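Local coordinates for prolyl 4-hydroxylase alpha subunit Fe(2+) 2OG dioxygenase domain-containing protein (Burkholderia ambifaria, PDB 3W20) that probably hydroxylates or otherwise oxidises N-substituted L-amino acids as a 2-oxoglutarate-dependent dioxygenase, and binds a zinc ion at its metal site, at residues E201-A204 with A205-M209. Residues are numbered along the deposited sequence; the frame is centred on the assembly and turned at random.
Sequences ESRA and ALDEM
Ser202 caps the start of helix 203-216: its OG accepts a hydrogen bond from Ala205 N at 3.0 Å, nearly straight (166° at the hydrogen). With OG set between backbone N and carbonyl carbon (chi1 71°), the hydroxyl reaches forward to the amide at the helix start, while Ser202 O takes Leu206 N at 3.1 Å. Packing is tight on the buried flank, where CD1 of Leu206 sits over one guanidinium face of Arg203, toward its rim and 3.6 Å from NH1. A chain bent at chi2 and chi3 brings that group beside the leucine, and NE donates to Tyr161 O. Leu206 also packs on Pro200 and Leu245, its side chain about 5 Å from that of the zinc ligand His155. The other flank is looser: Ala204 and Glu208 lie exposed, bonded from Glu208 N to Ala204 O. Asp207 N donates to Arg203 O at 2.8 Å; its carboxylate touches aliphatic carbons of Arg203, OD1 3.7 Å from CD, and OD2 forms a salt bridge with Arg163. Ser202 OG thus serves a first-turn amide lacking an earlier helical carbonyl; Arg203 NH1 and Asp207 OD1 stay 5.0 Å apart without a salt bridge, and their residues' separate partners, Tyr161 and Arg163, tie the turn to the 161-163 region.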
loop_
_atom_site.group_PDB
_atom_site.type_symbol
_atom_site.label_atom_id
_atom_site.label_comp_id
_atom_site.label_asym_id
_atom_site.label_seq_id
_atom_site.Cartn_x
_atom_site.Cartn_y
_atom_site.Cartn_z
ATOM N N GLU A 201 -20.759 -5.774 -17.581
ATOM C CA GLU A 201 -21.121 -5.869 -16.176
ATOM C C GLU A 201 -19.980 -6.238 -15.206
ATOM O O GLU A 201 -20.146 -6.104 -14.004
ATOM C CB GLU A 201 -22.310 -6.829 -15.985
ATOM C CG GLU A 201 -23.610 -6.350 -16.647
ATOM C CD GLU A 201 -24.610 -7.511 -16.847
ATOM O OE1 GLU A 201 -24.237 -8.682 -16.583
ATOM O OE2 GLU A 201 -25.758 -7.274 -17.275
ATOM N N SER A 202 -18.796 -6.583 -15.695
ATOM C CA SER A 202 -17.784 -7.058 -14.767
ATOM C C SER A 202 -16.464 -7.172 -15.481
ATOM O O SER A 202 -16.400 -7.107 -16.753
ATOM C CB SER A 202 -18.212 -8.436 -14.201
ATOM O OG SER A 202 -18.099 -9.402 -15.273
ATOM N N ARG A 203 -15.386 -7.381 -14.693
ATOM C CA ARG A 203 -14.092 -7.634 -15.286
ATOM C C ARG A 203 -14.138 -8.971 -16.110
ATOM O O ARG A 203 -13.562 -9.009 -17.193
ATOM C CB ARG A 203 -12.975 -7.676 -14.244
ATOM C CG ARG A 203 -11.629 -8.022 -14.889
ATOM C CD ARG A 203 -11.131 -7.004 -15.892
ATOM N NE ARG A 203 -10.943 -5.763 -15.198
ATOM C CZ ARG A 203 -10.522 -4.671 -15.768
ATOM N NH1 ARG A 203 -10.102 -4.709 -17.078
ATOM N NH2 ARG A 203 -10.554 -3.549 -15.058
ATOM N N ALA A 204 -14.792 -9.996 -15.607
ATOM C CA ALA A 204 -14.924 -11.258 -16.331
ATOM C C ALA A 204 -15.610 -11.013 -17.720
ATOM O O ALA A 204 -15.198 -11.599 -18.729
ATOM C CB ALA A 204 -15.718 -12.224 -15.502
ATOM N N ALA A 205 -16.662 -10.202 -17.752
ATOM C CA ALA A 205 -17.304 -9.843 -19.024
ATOM C C ALA A 205 -16.345 -9.149 -19.964
ATOM O O ALA A 205 -16.315 -9.508 -21.137
ATOM C CB ALA A 205 -18.602 -9.040 -18.817
ATOM N N LEU A 206 -15.498 -8.217 -19.474
ATOM C CA LEU A 206 -14.540 -7.569 -20.375
ATOM C C LEU A 206 -13.516 -8.577 -20.858
ATOM O O LEU A 206 -13.079 -8.509 -22.032
ATOM C CB LEU A 206 -13.707 -6.498 -19.684
ATOM C CG LEU A 206 -14.352 -5.184 -19.424
ATOM C CD1 LEU A 206 -13.394 -4.454 -18.506
ATOM C CD2 LEU A 206 -14.475 -4.473 -20.764
ATOM N N ASP A 207 -13.151 -9.474 -19.939
ATOM C CA ASP A 207 -12.070 -10.451 -20.188
ATOM C C ASP A 207 -12.605 -11.386 -21.270
ATOM O O ASP A 207 -11.842 -11.773 -22.139
ATOM C CB ASP A 207 -11.751 -11.255 -18.926
ATOM C CG ASP A 207 -10.763 -10.552 -17.990
ATOM O OD1 ASP A 207 -10.179 -9.545 -18.420
ATOM O OD2 ASP A 207 -10.583 -11.017 -16.845
ATOM N N GLU A 208 -13.899 -11.728 -21.245
ATOM C CA GLU A 208 -14.447 -12.596 -22.311
ATOM C C GLU A 208 -14.460 -11.822 -23.638
ATOM O O GLU A 208 -14.200 -12.381 -24.740
ATOM C CB GLU A 208 -15.815 -13.190 -21.953
ATOM C CG GLU A 208 -16.289 -14.227 -22.970
ATOM C CD GLU A 208 -17.510 -15.042 -22.547
ATOM O OE1 GLU A 208 -18.178 -14.705 -21.541
ATOM O OE2 GLU A 208 -17.816 -16.037 -23.253
HETATM N N MSE A 209 -14.755 -10.520 -23.567
HETATM C CA MSE A 209 -14.825 -9.732 -24.769
HETATM C C MSE A 209 -13.477 -9.639 -25.428
HETATM O O MSE A 209 -13.378 -9.714 -26.664
HETATM C CB MSE A 209 -15.453 -8.330 -24.617
HETATM C CG MSE A 209 -16.930 -8.512 -24.253
HETATM SE SE MSE A 209 -17.684 -6.844 -23.376
HETATM C CE MSE A 209 -16.843 -5.891 -24.697
#